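Local coordinates for peptidoglycan-recognition protein LB (Drosophila melanogaster, PDB 7NSZ) that hydrolyses the bond between N-acetylmuramoyl and L-alanine residues of bacterial peptidoglycan as a zinc-dependent amidase, degrading this immune elicitor in fly innate immunity, at residues D67-E72 / N76-S81; T92-G95 / G100-A103; Y47-C52 / M59-D64. The protein carries 1 engineered substitution. All coordinates share one frame; numbering follows the deposited sequence.

Interaction 1: residues D67-E72 / N76-S81; sequences DFHQLE and NDIGFS. Engineered in segment 76-81: Phe-80 (natural residue Tyr).
Two hydrogen bonds, one received by His-69 and one given by Gln-70, tie the last turns of helix 55-72 to the loop that runs from it toward strand 82-84. In the first, the amide N of Gly-79 donates to ND1 of His-69 over 2.9 Å, with an N-H...N angle of 159° and the donor somewhat tilted from the ring plane. As the acceptor, ND1 is probably unprotonated, which would place any single ring proton on NE2. In the second, NE2 of Gln-70 donates to the carbonyl O of Asn-76 at 3.1 Å, nearly straight but from above the carbonyl plane. Gln-70 CG lies anti to its own carbonyl carbon (chi1 -74°), and the chain beyond it is extended, which carries the amide along the loop.

Van der Waals contacts accompany these bonds. CG of Gln-70 rests 3.7 Å from CA of Asp-77, while the edge of the His-69 ring meets CA of Ile-78. The engineered Phe-80, a tyrosine in the natural protein, brings CE2 within 3.9 Å of His-69 CE1; the ring centroids are 5.8 Å apart and the planes oblique, at 52°.

Further polar partners fix the Gln-70 amide: OE1 accepts from Arg-26, and NE2 also donates to the carbonyl O of Leu-27. With an alanine here the Asn-76 carbonyl would probably lose this donor and Arg-26 one acceptor, and a gap would open beside CA of Asp-77. Asp-77 itself forms a salt bridge with Arg-20.

The chemistry implies a loop held through directional bonds to its backbone, at Asn-76 and Gly-79, the second immediately before position 80, where the natural tyrosine is inferred to be needed for coordinating the zinc-bound water; the engineered phenylalanine lacks that hydroxyl.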
loop_
_atom_site.group_PDB
_atom_site.type_symbol
_atom_site.label_atom_id
_atom_site.label_comp_id
_atom_site.label_asym_id
_atom_site.label_seq_id
_atom_site.Cartn_x
_atom_site.Cartn_y
_atom_site.Cartn_z
ATOM N N ASP A 67 -13.420 -6.498 -3.507
ATOM C CA ASP A 67 -14.316 -7.582 -3.991
ATOM C C ASP A 67 -13.486 -8.822 -4.329
ATOM O O ASP A 67 -13.817 -9.966 -3.931
ATOM C CB ASP A 67 -15.152 -7.160 -5.185
ATOM C CG ASP A 67 -16.245 -6.152 -4.867
ATOM O OD1 ASP A 67 -16.501 -5.874 -3.674
ATOM O OD2 ASP A 67 -16.870 -5.697 -5.904
ATOM N N PHE A 68 -12.392 -8.644 -5.052
ATOM C CA PHE A 68 -11.481 -9.759 -5.386
ATOM C C PHE A 68 -10.970 -10.413 -4.121
ATOM O O PHE A 68 -11.060 -11.648 -3.970
ATOM C CB PHE A 68 -10.348 -9.224 -6.237
ATOM C CG PHE A 68 -9.351 -10.260 -6.711
ATOM C CD1 PHE A 68 -9.767 -11.439 -7.320
ATOM C CD2 PHE A 68 -7.991 -10.032 -6.593
ATOM C CE1 PHE A 68 -8.837 -12.369 -7.772
ATOM C CE2 PHE A 68 -7.056 -10.950 -7.061
ATOM C CZ PHE A 68 -7.493 -12.114 -7.646
ATOM N N HIS A 69 -10.482 -9.650 -3.167
ATOM C CA HIS A 69 -9.912 -10.140 -1.902
ATOM C C HIS A 69 -10.957 -10.822 -1.017
ATOM O O HIS A 69 -10.666 -11.947 -0.579
ATOM C CB HIS A 69 -9.155 -9.001 -1.272
ATOM C CG HIS A 69 -7.947 -8.573 -2.020
ATOM N ND1 HIS A 69 -7.124 -7.562 -1.579
ATOM C CD2 HIS A 69 -7.422 -9.063 -3.142
ATOM C CE1 HIS A 69 -6.158 -7.433 -2.436
ATOM N NE2 HIS A 69 -6.258 -8.346 -3.403
ATOM N N GLN A 70 -12.072 -10.178 -0.765
ATOM C CA GLN A 70 -13.093 -10.766 0.159
ATOM C C GLN A 70 -13.867 -11.880 -0.563
ATOM O O GLN A 70 -14.050 -12.946 0.064
ATOM C CB GLN A 70 -14.060 -9.691 0.634
ATOM C CG GLN A 70 -13.480 -8.723 1.661
ATOM C CD GLN A 70 -14.509 -7.721 2.111
ATOM O OE1 GLN A 70 -15.216 -7.143 1.285
ATOM N NE2 GLN A 70 -14.585 -7.493 3.406
ATOM N N LEU A 71 -14.275 -11.678 -1.804
ATOM C CA LEU A 71 -15.344 -12.531 -2.438
ATOM C C LEU A 71 -14.738 -13.577 -3.368
ATOM O O LEU A 71 -15.414 -14.601 -3.553
ATOM C CB LEU A 71 -16.328 -11.675 -3.227
ATOM C CG LEU A 71 -16.928 -10.496 -2.482
ATOM C CD1 LEU A 71 -17.864 -9.762 -3.415
ATOM C CD2 LEU A 71 -17.619 -10.939 -1.177
ATOM N N GLU A 72 -13.537 -13.391 -3.922
ATOM C CA GLU A 72 -12.851 -14.480 -4.670
ATOM C C GLU A 72 -11.800 -15.155 -3.790
ATOM O O GLU A 72 -11.621 -16.397 -3.934
ATOM C CB GLU A 72 -12.271 -13.956 -5.972
ATOM C CG GLU A 72 -13.372 -13.425 -6.849
ATOM C CD GLU A 72 -14.504 -14.434 -7.059
ATOM O OE1 GLU A 72 -14.212 -15.670 -7.093
ATOM O OE2 GLU A 72 -15.677 -13.978 -7.156
ATOM N N ASN A 76 -10.434 -11.399 4.799
ATOM C CA ASN A 76 -11.310 -10.622 5.693
ATOM C C ASN A 76 -11.636 -9.252 5.107
ATOM O O ASN A 76 -12.596 -8.611 5.540
ATOM C CB ASN A 76 -10.678 -10.397 7.061
ATOM C CG ASN A 76 -10.587 -11.669 7.873
ATOM O OD1 ASN A 76 -9.777 -11.750 8.810
ATOM N ND2 ASN A 76 -11.400 -12.660 7.538
ATOM N N ASP A 77 -10.770 -8.733 4.247
ATOM C CA ASP A 77 -10.801 -7.343 3.742
ATOM C C ASP A 77 -9.853 -7.235 2.560
ATOM O O ASP A 77 -9.058 -8.147 2.315
ATOM C CB ASP A 77 -10.433 -6.334 4.819
ATOM C CG ASP A 77 -10.882 -4.909 4.589
ATOM O OD1 ASP A 77 -11.701 -4.703 3.629
ATOM O OD2 ASP A 77 -10.470 -4.056 5.393
ATOM N N ILE A 78 -9.947 -6.127 1.847
ATOM C CA ILE A 78 -8.831 -5.708 0.973
ATOM C C ILE A 78 -7.512 -5.925 1.715
ATOM O O ILE A 78 -7.411 -5.641 2.897
ATOM C CB ILE A 78 -8.977 -4.243 0.532
ATOM C CG1 ILE A 78 -8.039 -3.966 -0.643
ATOM C CG2 ILE A 78 -8.861 -3.258 1.665
ATOM C CD1 ILE A 78 -8.257 -2.622 -1.295
ATOM N N GLY A 79 -6.524 -6.509 1.050
ATOM C CA GLY A 79 -5.296 -6.911 1.786
ATOM C C GLY A 79 -4.367 -5.756 2.186
ATOM O O GLY A 79 -3.537 -5.961 3.048
ATOM N N PHE A 80 -4.500 -4.609 1.557
ATOM C CA PHE A 80 -3.581 -3.468 1.722
ATOM C C PHE A 80 -4.023 -2.553 2.857
ATOM O O PHE A 80 -5.241 -2.381 3.141
ATOM C CB PHE A 80 -3.519 -2.695 0.403
ATOM C CG PHE A 80 -3.115 -3.552 -0.761
ATOM C CD1 PHE A 80 -1.823 -4.087 -0.834
ATOM C CD2 PHE A 80 -3.980 -3.812 -1.804
ATOM C CE1 PHE A 80 -1.427 -4.880 -1.905
ATOM C CE2 PHE A 80 -3.581 -4.581 -2.873
ATOM C CZ PHE A 80 -2.308 -5.155 -2.904
ATOM N N SER A 81 -3.071 -1.863 3.416
ATOM C CA SER A 81 -3.331 -0.832 4.453
ATOM C C SER A 81 -3.975 0.397 3.829
ATOM O O SER A 81 -4.916 0.995 4.398
ATOM C CB SER A 81 -2.074 -0.455 5.144
ATOM O OG SER A 81 -1.329 -1.593 5.608
#

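Interaction 2: residues T92-G95 / G100-A103; sequences TGRG and GAHA
Arg-94 and Gly-100 are the residues whose backbones come nearest, their CA atoms 6.8 Å apart, in two irregular segments of the loop between strands 90-92 and 110-115. A single long side chain spans this separation. Arg-94 points its CB toward the other segment and is extended from CG to NE (chi2 -161°, chi3 -171°), which delivers the guanidinium to the backbone of Gly-100 and Ala-101.

The meeting is face-on. The amide N of Ala-101 stands 3.8 Å above the guanidinium plane of Arg-94, over its centre. Over the same face lies the carbonyl carbon C of Gly-100, with Gly-100 C 3.5 Å from Arg-94 NH1. The guanidinium thus lies with one face against the Gly-100/Ala-101 peptide. The methyl of Ala-101 extends the contact, with CB of Ala-101 3.5 Å from NH2 of Arg-94. Farther back along the chain, CD of Arg-94 packs 3.9 Å from CA of Gly-100. A CB on Gly-100 would clash with CD2 of His-102, 2.6 Å away; the arginine is not what excludes it.

The N-H groups of the guanidinium are used elsewhere: NE donates to the carbonyl O of Ile-78, NH2 to that of Asp-77, and NH1 to that of Ile-99, just before Gly-100.

The chemistry is therefore divided between one face and the N-H groups. Three backbone carbonyls fix the rotation and position of the charged group, while the peptide of Gly-100 and Ala-101 covers one face. Arg-94 thereby links its own loop segment to 77-78 and to 99-101, and such carbonyl oxygens would probably offset part of its positive charge.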
loop_
_atom_site.group_PDB
_atom_site.type_symbol
_atom_site.label_atom_id
_atom_site.label_comp_id
_atom_site.label_asym_id
_atom_site.label_seq_id
_atom_site.Cartn_x
_atom_site.Cartn_y
_atom_site.Cartn_z
ATOM N N THR A 92 -8.165 4.810 2.367
ATOM C CA THR A 92 -7.989 3.958 3.538
ATOM C C THR A 92 -8.393 2.552 3.153
ATOM O O THR A 92 -9.535 2.305 2.724
ATOM C CB THR A 92 -8.799 4.432 4.736
ATOM O OG1 THR A 92 -8.380 5.780 5.005
ATOM C CG2 THR A 92 -8.565 3.578 5.967
ATOM N N GLY A 93 -7.488 1.585 3.348
ATOM C CA GLY A 93 -7.760 0.146 3.281
ATOM C C GLY A 93 -7.972 -0.394 4.685
ATOM O O GLY A 93 -8.846 0.115 5.408
ATOM N N ARG A 94 -7.152 -1.330 5.114
ATOM C CA ARG A 94 -7.229 -1.775 6.526
ATOM C C ARG A 94 -6.797 -0.678 7.470
ATOM O O ARG A 94 -7.202 -0.726 8.651
ATOM C CB ARG A 94 -6.383 -3.017 6.731
ATOM C CG ARG A 94 -6.839 -4.179 5.884
ATOM C CD ARG A 94 -6.365 -5.532 6.347
ATOM N NE ARG A 94 -6.661 -6.560 5.383
ATOM C CZ ARG A 94 -6.668 -7.856 5.616
ATOM N NH1 ARG A 94 -6.143 -8.310 6.750
ATOM N NH2 ARG A 94 -7.126 -8.656 4.691
ATOM N N GLY A 95 -5.930 0.233 7.041
ATOM C CA GLY A 95 -5.494 1.334 7.913
ATOM C C GLY A 95 -4.306 0.964 8.757
ATOM O O GLY A 95 -3.721 -0.113 8.636
ATOM N N GLY A 100 -2.407 -6.860 7.982
ATOM C CA GLY A 100 -2.728 -6.886 6.548
ATOM C C GLY A 100 -2.742 -8.273 5.970
ATOM O O GLY A 100 -2.575 -9.263 6.727
ATOM N N ALA A 101 -2.965 -8.370 4.673
ATOM C CA ALA A 101 -2.846 -9.644 3.935
ATOM C C ALA A 101 -2.168 -9.341 2.615
ATOM O O ALA A 101 -2.625 -9.718 1.543
ATOM C CB ALA A 101 -4.212 -10.264 3.667
ATOM N N HIS A 102 -1.021 -8.671 2.712
ATOM C CA HIS A 102 -0.284 -8.200 1.519
ATOM C C HIS A 102 1.152 -8.719 1.470
ATOM O O HIS A 102 1.696 -8.678 0.386
ATOM C CB HIS A 102 -0.358 -6.663 1.403
ATOM C CG HIS A 102 0.315 -5.949 2.521
ATOM N ND1 HIS A 102 1.668 -5.640 2.546
ATOM C CD2 HIS A 102 -0.164 -5.586 3.735
ATOM C CE1 HIS A 102 1.954 -5.149 3.740
ATOM N NE2 HIS A 102 0.841 -5.143 4.527
ATOM N N ALA A 103 1.773 -9.033 2.578
ATOM C CA ALA A 103 3.210 -9.375 2.564
ATOM C C ALA A 103 3.463 -10.395 3.660
ATOM O O ALA A 103 3.598 -10.046 4.802
ATOM C CB ALA A 103 4.034 -8.136 2.781
#

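Interaction 3: residues Y47-C52 / M59-D64; sequences YMPAVC and MKSMRD
Pro-49 packs against Ser-61 where the loop after strand 38-45 meets helix 55-72, in a strand-loop-helix connection of the amidase fold that also carries the Cys-52 to Cys-58 disulfide. The close part is small, made by carbon atoms of Pro-49 and Cys-52 against Ser-61. CG of Pro-49 lies 3.7 Å from both CB and the carbonyl O of Ser-61, and its CB flanks the same serine. A cis peptide bond precedes Pro-49, whose CB points at the helix. Cys-52 adds its CB, 3.9 Å from Ser-61 OG, and its disulfide partner Cys-58 belongs to the same helix, so the loop is fixed to it covalently one turn before Ser-61.

Toward Asp-64 the fit is looser: its CB stays 4.3 Å from Pro-49 CG, and its carboxylate turns to Lys-60 on its own helix. Lys-60 NZ bridges to Asp-64 OD1 at 3.1 Å, on the syn lone pair, with a weak second bond to OD2.

Between loop and helix the polar link is through water. The Ser-61 rotamer (chi1 -61°) turns OG back to hydrogen-bond the carbonyl O of Asp-57, one turn earlier; a water 2.6 Å from Ser-61 OG donates to the carbonyl O of Ala-50 at 2.7 Å.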
loop_
_atom_site.group_PDB
_atom_site.type_symbol
_atom_site.label_atom_id
_atom_site.label_comp_id
_atom_site.label_asym_id
_atom_site.label_seq_id
_atom_site.Cartn_x
_atom_site.Cartn_y
_atom_site.Cartn_z
ATOM N N TYR A 47 -1.521 -4.066 -10.410
ATOM C CA TYR A 47 -1.470 -4.719 -11.764
ATOM C C TYR A 47 -2.826 -4.608 -12.474
ATOM O O TYR A 47 -2.901 -3.980 -13.522
ATOM C CB TYR A 47 -0.916 -6.145 -11.682
ATOM C CG TYR A 47 -0.927 -6.829 -13.020
ATOM C CD1 TYR A 47 -0.138 -6.362 -14.060
ATOM C CD2 TYR A 47 -1.892 -7.780 -13.299
ATOM C CE1 TYR A 47 -0.248 -6.906 -15.331
ATOM C CE2 TYR A 47 -2.007 -8.346 -14.563
ATOM C CZ TYR A 47 -1.196 -7.881 -15.583
ATOM O OH TYR A 47 -1.278 -8.448 -16.827
ATOM N N MET A 48 -3.844 -5.216 -11.887
ATOM C CA MET A 48 -5.260 -5.044 -12.274
ATOM C C MET A 48 -6.012 -4.849 -10.971
ATOM O O MET A 48 -5.888 -5.677 -10.070
ATOM C CB MET A 48 -5.799 -6.278 -13.018
ATOM C CG MET A 48 -5.043 -6.574 -14.316
ATOM S SD MET A 48 -5.646 -8.068 -15.190
ATOM C CE MET A 48 -7.089 -7.392 -16.009
ATOM N N PRO A 49 -6.754 -3.741 -10.786
ATOM C CA PRO A 49 -7.043 -2.729 -11.799
ATOM C C PRO A 49 -5.861 -1.914 -12.325
ATOM O O PRO A 49 -4.818 -1.789 -11.688
ATOM C CB PRO A 49 -7.910 -1.701 -11.068
ATOM C CG PRO A 49 -8.388 -2.368 -9.829
ATOM C CD PRO A 49 -7.435 -3.490 -9.518
ATOM N N ALA A 50 -6.042 -1.383 -13.515
ATOM C CA ALA A 50 -5.084 -0.475 -14.151
ATOM C C ALA A 50 -5.124 0.929 -13.526
ATOM O O ALA A 50 -5.993 1.221 -12.676
ATOM C CB ALA A 50 -5.413 -0.384 -15.624
ATOM N N VAL A 51 -4.220 1.802 -13.927
ATOM C CA VAL A 51 -4.183 3.196 -13.435
ATOM C C VAL A 51 -5.553 3.850 -13.599
ATOM O O VAL A 51 -6.255 3.625 -14.569
ATOM C CB VAL A 51 -3.083 3.985 -14.151
ATOM C CG1 VAL A 51 -3.368 4.082 -15.652
ATOM C CG2 VAL A 51 -2.892 5.372 -13.522
ATOM N N CYS A 52 -5.927 4.620 -12.590
ATOM C CA CYS A 52 -7.220 5.328 -12.457
ATOM C C CYS A 52 -6.895 6.810 -12.376
ATOM O O CYS A 52 -6.061 7.205 -11.557
ATOM C CB CYS A 52 -7.978 4.799 -11.238
ATOM S SG CYS A 52 -7.232 5.039 -9.588
ATOM N N MET A 59 -12.199 5.149 -6.784
ATOM C CA MET A 59 -13.103 4.550 -5.777
ATOM C C MET A 59 -13.600 3.175 -6.256
ATOM O O MET A 59 -13.595 2.208 -5.463
ATOM C CB MET A 59 -14.309 5.465 -5.552
ATOM C CG MET A 59 -13.930 6.782 -4.920
ATOM S SD MET A 59 -15.323 7.908 -4.788
ATOM C CE MET A 59 -14.684 9.161 -3.656
ATOM N N LYS A 60 -13.994 3.059 -7.518
ATOM C CA LYS A 60 -14.388 1.753 -8.103
ATOM C C LYS A 60 -13.218 0.763 -8.025
ATOM O O LYS A 60 -13.420 -0.419 -7.720
ATOM C CB LYS A 60 -14.937 1.963 -9.522
ATOM C CG LYS A 60 -15.296 0.706 -10.279
ATOM C CD LYS A 60 -16.322 -0.138 -9.614
ATOM C CE LYS A 60 -17.060 -1.010 -10.619
ATOM N NZ LYS A 60 -16.158 -1.826 -11.459
ATOM N N SER A 61 -11.994 1.205 -8.274
ATOM C CA SER A 61 -10.821 0.309 -8.291
ATOM C C SER A 61 -10.611 -0.231 -6.874
ATOM O O SER A 61 -10.253 -1.392 -6.740
ATOM C CB SER A 61 -9.574 1.002 -8.788
ATOM O OG SER A 61 -9.684 1.482 -10.114
ATOM N N MET A 62 -10.758 0.602 -5.844
ATOM C CA MET A 62 -10.667 0.132 -4.455
ATOM C C MET A 62 -11.751 -0.927 -4.212
ATOM O O MET A 62 -11.448 -1.978 -3.637
ATOM C CB MET A 62 -10.832 1.292 -3.468
ATOM C CG MET A 62 -9.643 2.250 -3.442
ATOM S SD MET A 62 -8.117 1.496 -2.831
ATOM C CE MET A 62 -8.536 1.119 -1.148
ATOM N N ARG A 63 -12.988 -0.691 -4.655
ATOM C CA ARG A 63 -14.056 -1.712 -4.484
ATOM C C ARG A 63 -13.709 -2.962 -5.272
ATOM O O ARG A 63 -14.004 -4.080 -4.790
ATOM C CB ARG A 63 -15.418 -1.147 -4.889
ATOM C CG ARG A 63 -15.893 -0.058 -3.954
ATOM C CD ARG A 63 -17.347 0.373 -4.161
ATOM N NE ARG A 63 -17.610 0.821 -5.522
ATOM C CZ ARG A 63 -17.550 2.091 -5.891
ATOM N NH1 ARG A 63 -17.087 3.009 -5.075
ATOM N NH2 ARG A 63 -17.865 2.434 -7.128
ATOM N N ASP A 64 -13.189 -2.827 -6.462
ATOM C CA ASP A 64 -12.809 -4.022 -7.239
ATOM C C ASP A 64 -11.764 -4.861 -6.492
ATOM O O ASP A 64 -11.830 -6.130 -6.491
ATOM C CB ASP A 64 -12.359 -3.585 -8.631
ATOM C CG ASP A 64 -13.484 -3.123 -9.550
ATOM O OD1 ASP A 64 -14.656 -3.312 -9.205
ATOM O OD2 ASP A 64 -13.152 -2.525 -10.582
HETATM O O HOH W 1 -8.637 1.525 -12.516
#

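Helix 55-72 serves two contacts: interaction 3 uses its middle and interaction 1 its end, their centres 13 Å apart, with CD1 of Ile-78 3.8 Å from CE of Met-62. Interactions 1 and 2 are closer, 9 Å between centres, and joined directly: Ser-81 O and Gly-93 N are 2.8 Å apart, and CD1 of Phe-80 packs 3.7 Å from CB of His-102. Interaction 1 borders the zinc site through the engineered Phe-80, about 5 Å from the ion at nearest atoms; segment 100-103 approaches it through His-102, which hydrogen-bonds the ligand His-44. Interaction 3 is more remote, the nearest side-chain atom of Pro-49 being about 12 Å from the zinc ion.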